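Fanconi-associated nuclease 1 homolog (Pseudomonas aeruginosa, PDB 5Y7Q) is a bacterial relative of Fanconi-associated nuclease 1, a multidomain, largely helical protein with a VRR-NUC domain, seen here bound to DNA. Local coordinates at residues A[40-45]-A[84-89]; A[75-80]-A[112-117]. One frame throughout, in Å; residues are numbered along the deposited sequence.

Contact 1. Residues A[40-45]-A[84-89]; sequences PFYYLH and LVRMVM. With nucleotides of chain B.
Leu44 and Val85 mark the closest approach of the two helical backbones, their CA atoms 6.3 Å apart, near the start of helix 42-57 and late in helix 78-89. Between them Leu44 CD1 meets Val85 CG2 at 4.1 Å, the two side chains crossing at about a right angle. Tyr43 carries most of the contact. Its CG lies between the backbone N and carbonyl carbon (chi1 59°), which turns the ring toward the second helix. Val85 CG1 reaches the ring edge at CD2, 3.6 Å away, while Met89 CE packs against Tyr43 CB.

Over one ring face runs Arg86, bent at chi2. Its guanidinium makes a cation-pi contact, CZ lying 3.7 Å from the Tyr43 ring centroid, and CD adds a CH-pi contact. The ring and guanidinium planes are 36° apart, so the group lies over the face at a tilt. Farther along, Arg86 grips one phosphate oxygen of DG10 of chain B with both terminal nitrogens: NH1 lies 3.0 Å and NH2 3.2 Å from OP2, which sits at the guanidinium edge. Tyr42 OH donates a third bond to that oxygen, at 2.6 Å. Three donors on one atom, one from the first helix and two from the second, probably help to balance its negative charge.

Glu104 is the second-shell residue: it accepts a hydrogen bond from Tyr43 OH and forms a salt bridge with Arg86 NH2, so one carboxylate holds both the ring and the guanidinium of the cation-pi pair. The result is a backbone phosphate site built where two helices of the FAN1 HTH domain meet.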
loop_
_atom_site.group_PDB
_atom_site.type_symbol
_atom_site.label_atom_id
_atom_site.label_comp_id
_atom_site.label_asym_id
_atom_site.label_seq_id
_atom_site.Cartn_x
_atom_site.Cartn_y
_atom_site.Cartn_z
ATOM N N PRO A 40 -31.316 -5.180 8.834
ATOM C CA PRO A 40 -30.535 -4.768 10.015
ATOM C C PRO A 40 -29.375 -5.687 10.349
ATOM O O PRO A 40 -28.470 -5.277 11.095
ATOM C CB PRO A 40 -31.578 -4.758 11.140
ATOM C CG PRO A 40 -32.705 -5.582 10.624
ATOM C CD PRO A 40 -32.728 -5.415 9.142
ATOM N N PHE A 41 -29.371 -6.913 9.830
ATOM C CA PHE A 41 -28.301 -7.879 10.059
ATOM C C PHE A 41 -27.262 -7.943 8.931
ATOM O O PHE A 41 -26.530 -8.933 8.851
ATOM C CB PHE A 41 -28.888 -9.254 10.358
ATOM C CG PHE A 41 -29.402 -9.377 11.768
ATOM C CD1 PHE A 41 -28.518 -9.324 12.847
ATOM C CD2 PHE A 41 -30.768 -9.520 12.021
ATOM C CE1 PHE A 41 -28.990 -9.414 14.158
ATOM C CE2 PHE A 41 -31.245 -9.620 13.328
ATOM C CZ PHE A 41 -30.360 -9.570 14.399
ATOM N N TYR A 42 -27.222 -6.950 8.030
ATOM C CA TYR A 42 -26.372 -6.985 6.836
ATOM C C TYR A 42 -24.965 -7.509 7.130
ATOM O O TYR A 42 -24.433 -8.343 6.382
ATOM C CB TYR A 42 -26.280 -5.577 6.208
ATOM C CG TYR A 42 -25.510 -4.570 7.039
ATOM C CD1 TYR A 42 -26.133 -3.843 8.049
ATOM C CD2 TYR A 42 -24.149 -4.385 6.852
ATOM C CE1 TYR A 42 -25.415 -2.950 8.835
ATOM C CE2 TYR A 42 -23.426 -3.498 7.620
ATOM C CZ TYR A 42 -24.059 -2.783 8.607
ATOM O OH TYR A 42 -23.325 -1.903 9.373
ATOM N N TYR A 43 -24.376 -7.061 8.244
ATOM C CA TYR A 43 -23.006 -7.436 8.587
ATOM C C TYR A 43 -22.900 -8.923 8.922
ATOM O O TYR A 43 -21.974 -9.605 8.461
ATOM C CB TYR A 43 -22.519 -6.577 9.758
ATOM C CG TYR A 43 -23.373 -6.697 11.027
ATOM C CD1 TYR A 43 -24.566 -5.985 11.158
ATOM C CD2 TYR A 43 -22.984 -7.523 12.088
ATOM C CE1 TYR A 43 -25.357 -6.090 12.296
ATOM C CE2 TYR A 43 -23.755 -7.614 13.238
ATOM C CZ TYR A 43 -24.947 -6.903 13.340
ATOM O OH TYR A 43 -25.738 -7.000 14.477
ATOM N N LEU A 44 -23.841 -9.446 9.721
ATOM C CA LEU A 44 -23.846 -10.875 10.026
ATOM C C LEU A 44 -23.990 -11.712 8.756
ATOM O O LEU A 44 -23.239 -12.674 8.555
ATOM C CB LEU A 44 -24.961 -11.191 11.016
ATOM C CG LEU A 44 -25.227 -12.655 11.322
ATOM C CD1 LEU A 44 -24.016 -13.256 11.972
ATOM C CD2 LEU A 44 -26.407 -12.722 12.243
ATOM N N HIS A 45 -24.948 -11.347 7.885
ATOM C CA HIS A 45 -25.083 -11.970 6.564
ATOM C C HIS A 45 -23.746 -12.028 5.822
ATOM O O HIS A 45 -23.370 -13.073 5.265
ATOM C CB HIS A 45 -26.096 -11.203 5.717
ATOM C CG HIS A 45 -27.491 -11.237 6.245
ATOM N ND1 HIS A 45 -27.919 -12.164 7.171
ATOM C CD2 HIS A 45 -28.569 -10.465 5.960
ATOM C CE1 HIS A 45 -29.196 -11.958 7.441
ATOM N NE2 HIS A 45 -29.614 -10.933 6.720
ATOM N N LEU A 84 -21.182 -11.304 18.211
ATOM C CA LEU A 84 -19.812 -11.669 17.889
ATOM C C LEU A 84 -19.275 -10.792 16.776
ATOM O O LEU A 84 -18.224 -10.145 16.915
ATOM C CB LEU A 84 -19.725 -13.128 17.472
ATOM C CG LEU A 84 -18.268 -13.575 17.478
ATOM C CD1 LEU A 84 -17.662 -13.186 18.819
ATOM C CD2 LEU A 84 -18.177 -15.073 17.276
ATOM N N VAL A 85 -19.999 -10.746 15.663
ATOM C CA VAL A 85 -19.463 -10.045 14.509
ATOM C C VAL A 85 -19.241 -8.580 14.849
ATOM O O VAL A 85 -18.208 -7.983 14.479
ATOM C CB VAL A 85 -20.394 -10.251 13.311
ATOM C CG1 VAL A 85 -19.962 -9.412 12.171
ATOM C CG2 VAL A 85 -20.357 -11.722 12.916
ATOM N N ARG A 86 -20.157 -7.998 15.636
ATOM C CA ARG A 86 -19.941 -6.634 16.103
ATOM C C ARG A 86 -18.615 -6.496 16.850
ATOM O O ARG A 86 -17.855 -5.563 16.591
ATOM C CB ARG A 86 -21.095 -6.184 16.979
ATOM C CG ARG A 86 -22.366 -6.038 16.237
ATOM C CD ARG A 86 -22.259 -5.059 15.122
ATOM N NE ARG A 86 -23.599 -4.605 14.796
ATOM C CZ ARG A 86 -23.895 -3.580 14.000
ATOM N NH1 ARG A 86 -22.925 -2.885 13.434
ATOM N NH2 ARG A 86 -25.172 -3.244 13.797
ATOM N N MET A 87 -18.310 -7.410 17.779
ATOM C CA MET A 87 -17.043 -7.256 18.498
ATOM C C MET A 87 -15.842 -7.410 17.560
ATOM O O MET A 87 -14.851 -6.673 17.680
ATOM C CB MET A 87 -16.962 -8.260 19.652
ATOM C CG MET A 87 -18.136 -8.148 20.648
ATOM S SD MET A 87 -18.290 -9.491 21.809
ATOM C CE MET A 87 -16.766 -9.294 22.673
ATOM N N VAL A 88 -15.931 -8.338 16.606
ATOM C CA VAL A 88 -14.819 -8.613 15.705
ATOM C C VAL A 88 -14.520 -7.408 14.834
ATOM O O VAL A 88 -13.360 -7.092 14.570
ATOM C CB VAL A 88 -15.137 -9.854 14.855
ATOM C CG1 VAL A 88 -14.054 -10.093 13.820
ATOM C CG2 VAL A 88 -15.346 -11.094 15.753
ATOM N N MET A 89 -15.550 -6.706 14.380
ATOM C CA MET A 89 -15.319 -5.592 13.466
ATOM C C MET A 89 -14.940 -4.300 14.164
ATOM O O MET A 89 -14.622 -3.320 13.476
ATOM C CB MET A 89 -16.558 -5.344 12.612
ATOM C CG MET A 89 -16.843 -6.483 11.687
ATOM S SD MET A 89 -18.324 -6.234 10.722
ATOM C CE MET A 89 -19.345 -5.298 11.908
ATOM P P DG B 10 -25.339 0.098 11.413
ATOM O OP1 DG B 10 -26.680 0.191 12.030
ATOM O OP2 DG B 10 -24.465 -1.074 11.578
ATOM O "O5'" DG B 10 -25.593 0.392 9.873
ATOM C "C5'" DG B 10 -26.312 1.559 9.511
ATOM C "C4'" DG B 10 -26.004 1.935 8.096
ATOM O "O4'" DG B 10 -24.643 2.401 8.030
ATOM C "C3'" DG B 10 -26.120 0.774 7.115
ATOM O "O3'" DG B 10 -27.083 1.063 6.130
ATOM C "C2'" DG B 10 -24.729 0.631 6.502
ATOM C "C1'" DG B 10 -24.051 1.943 6.846
ATOM N N9 DG B 10 -22.636 1.767 7.078
ATOM C C8 DG B 10 -22.034 0.759 7.794
ATOM N N7 DG B 10 -20.736 0.848 7.828
ATOM C C5 DG B 10 -20.460 1.984 7.073
ATOM C C6 DG B 10 -19.220 2.589 6.747
ATOM O O6 DG B 10 -18.073 2.221 7.070
ATOM N N1 DG B 10 -19.401 3.729 5.951
ATOM C C2 DG B 10 -20.629 4.214 5.525
ATOM N N2 DG B 10 -20.616 5.320 4.773
ATOM N N3 DG B 10 -21.787 3.660 5.829
ATOM C C4 DG B 10 -21.628 2.552 6.600
#

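Contact 2. Residues A[75-80]-A[112-117]; sequences ELPEAS and VQPLLA
Leu76 and Leu115 both set CG beside the backbone N and anti to the carbonyl carbon (chi1 -77° and -54°), and these torsions bring their branches together where the turn leading into helix 78-89 meets helix 108-118. The two side chains cross at about a right angle, with Leu76 CD1 3.7 Å from Leu115 CD2. The other methyl of Leu76, CD2, lies against the Pro114 ring at CB, also at 3.7 Å, so the two branches of one leucine divide between neighbouring residues of the facing helix. Pro77, the N-cap residue of helix 78-89, extends this apolar patch outward: its CG sits 4.1 Å from CG of Pro114, and the two rings are set obliquely.

Deeper in, the backbones come closest at Ser80 and Val112, whose CA atoms are 5.9 Å apart. This is the packing of two helices within the HTH domain of the FAN1 family, on a part of it about 13 Å from the bound DNA at the nearest atoms. Helix 108-118 is kinked here: Pro114 has no N-H to give, and the N of Leu115 also makes no bond to the preceding turn. In a regular helix the carbonyl of Ala111 would receive that Leu115 N-H; instead Ala111 O is taken by Ser80 OG, a buried hydroxyl that bridges the two helices at the kink. The Pro114 ring lies beside the same hydroxyl, with CG and CD both near OG. Leu115 reaches past the serine side chain to its backbone, placing CD1 3.6 Å from Ser80 O, and also packs on Val121 of strand 121-123, while Leu76 also touches Trp120 and Leu118.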
loop_
_atom_site.group_PDB
_atom_site.type_symbol
_atom_site.label_atom_id
_atom_site.label_comp_id
_atom_site.label_asym_id
_atom_site.label_seq_id
_atom_site.Cartn_x
_atom_site.Cartn_y
_atom_site.Cartn_z
ATOM N N GLU A 75 -24.079 -23.072 15.059
ATOM C CA GLU A 75 -25.050 -23.441 16.089
ATOM C C GLU A 75 -25.592 -22.256 16.892
ATOM O O GLU A 75 -26.605 -22.401 17.574
ATOM C CB GLU A 75 -24.434 -24.458 17.054
ATOM C CG GLU A 75 -23.797 -25.646 16.359
ATOM C CD GLU A 75 -24.714 -26.269 15.329
ATOM O OE1 GLU A 75 -25.891 -26.537 15.663
ATOM O OE2 GLU A 75 -24.258 -26.475 14.180
ATOM N N LEU A 76 -24.961 -21.095 16.838
ATOM C CA LEU A 76 -25.342 -20.016 17.735
ATOM C C LEU A 76 -26.695 -19.420 17.358
ATOM O O LEU A 76 -27.044 -19.346 16.177
ATOM C CB LEU A 76 -24.294 -18.915 17.714
ATOM C CG LEU A 76 -23.075 -19.291 18.534
ATOM C CD1 LEU A 76 -21.925 -18.403 18.121
ATOM C CD2 LEU A 76 -23.427 -19.182 20.015
ATOM N N PRO A 77 -27.467 -18.980 18.348
ATOM C CA PRO A 77 -28.652 -18.173 18.052
ATOM C C PRO A 77 -28.248 -16.879 17.373
ATOM O O PRO A 77 -27.148 -16.367 17.586
ATOM C CB PRO A 77 -29.259 -17.915 19.435
ATOM C CG PRO A 77 -28.111 -18.075 20.384
ATOM C CD PRO A 77 -27.270 -19.162 19.795
ATOM N N GLU A 78 -29.165 -16.340 16.567
ATOM C CA GLU A 78 -28.829 -15.222 15.690
ATOM C C GLU A 78 -28.204 -14.069 16.465
ATOM O O GLU A 78 -27.179 -13.519 16.050
ATOM C CB GLU A 78 -30.071 -14.745 14.938
ATOM C CG GLU A 78 -29.769 -14.033 13.611
ATOM C CD GLU A 78 -30.977 -13.999 12.676
ATOM O OE1 GLU A 78 -32.085 -13.647 13.143
ATOM O OE2 GLU A 78 -30.819 -14.343 11.480
ATOM N N ALA A 79 -28.787 -13.708 17.612
ATOM C CA ALA A 79 -28.300 -12.539 18.339
ATOM C C ALA A 79 -26.867 -12.732 18.831
ATOM O O ALA A 79 -26.080 -11.776 18.865
ATOM C CB ALA A 79 -29.226 -12.213 19.503
ATOM N N SER A 80 -26.499 -13.952 19.210
ATOM C CA SER A 80 -25.125 -14.162 19.643
ATOM C C SER A 80 -24.164 -14.127 18.465
ATOM O O SER A 80 -23.062 -13.565 18.574
ATOM C CB SER A 80 -25.006 -15.473 20.398
ATOM O OG SER A 80 -26.080 -15.584 21.298
ATOM N N VAL A 112 -24.742 -12.372 24.923
ATOM C CA VAL A 112 -23.355 -12.764 25.099
ATOM C C VAL A 112 -23.204 -14.105 25.821
ATOM O O VAL A 112 -22.151 -14.751 25.672
ATOM C CB VAL A 112 -22.569 -11.657 25.823
ATOM C CG1 VAL A 112 -22.789 -11.724 27.332
ATOM C CG2 VAL A 112 -21.084 -11.753 25.487
ATOM N N GLN A 113 -24.210 -14.556 26.591
ATOM C CA GLN A 113 -24.037 -15.793 27.372
ATOM C C GLN A 113 -23.565 -17.008 26.559
ATOM O O GLN A 113 -22.603 -17.672 26.994
ATOM C CB GLN A 113 -25.328 -16.135 28.127
ATOM C CG GLN A 113 -25.779 -15.067 29.120
ATOM C CD GLN A 113 -24.782 -14.800 30.254
ATOM O OE1 GLN A 113 -24.349 -15.719 30.975
ATOM N NE2 GLN A 113 -24.450 -13.527 30.447
ATOM N N PRO A 114 -24.149 -17.345 25.390
ATOM C CA PRO A 114 -23.650 -18.525 24.658
ATOM C C PRO A 114 -22.202 -18.387 24.211
ATOM O O PRO A 114 -21.496 -19.404 24.140
ATOM C CB PRO A 114 -24.607 -18.641 23.462
ATOM C CG PRO A 114 -25.758 -17.790 23.782
ATOM C CD PRO A 114 -25.228 -16.685 24.632
ATOM N N LEU A 115 -21.742 -17.154 23.926
ATOM C CA LEU A 115 -20.331 -16.903 23.612
ATOM C C LEU A 115 -19.437 -17.146 24.821
ATOM O O LEU A 115 -18.328 -17.674 24.683
ATOM C CB LEU A 115 -20.140 -15.469 23.093
ATOM C CG LEU A 115 -21.046 -15.125 21.909
ATOM C CD1 LEU A 115 -20.956 -13.675 21.507
ATOM C CD2 LEU A 115 -20.724 -16.032 20.735
ATOM N N LEU A 116 -19.888 -16.752 26.012
ATOM C CA LEU A 116 -19.141 -17.098 27.217
ATOM C C LEU A 116 -18.998 -18.610 27.372
ATOM O O LEU A 116 -17.943 -19.096 27.793
ATOM C CB LEU A 116 -19.807 -16.491 28.450
ATOM C CG LEU A 116 -19.934 -14.966 28.435
ATOM C CD1 LEU A 116 -20.567 -14.482 29.713
ATOM C CD2 LEU A 116 -18.590 -14.299 28.229
ATOM N N ALA A 117 -20.040 -19.378 27.019
ATOM C CA ALA A 117 -19.966 -20.833 27.238
ATOM C C ALA A 117 -18.905 -21.507 26.361
ATOM O O ALA A 117 -18.317 -22.520 26.768
ATOM C CB ALA A 117 -21.334 -21.490 27.006
#

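Overall arrangement
From the N terminus the chain enters helix 42-57 at contact 1, passes through helix 64-75 and turns at 75-80, the first half of contact 2, before reaching 84-89, which closes the first loop over 38 mostly helical residues. It then runs through strand 94-96 and into helix 108-118, where 112-117 closes contact 2. The segments alternate, so the two loops cross. Helix 78-89 belongs to both: its beginning meets helix 108-118 and its later turns meet helix 42-57. The centres lie 13 Å apart, and Leu44 CD2 packs on Glu78 CG at 3.9 Å, joining the DNA-facing contact to the more remote one.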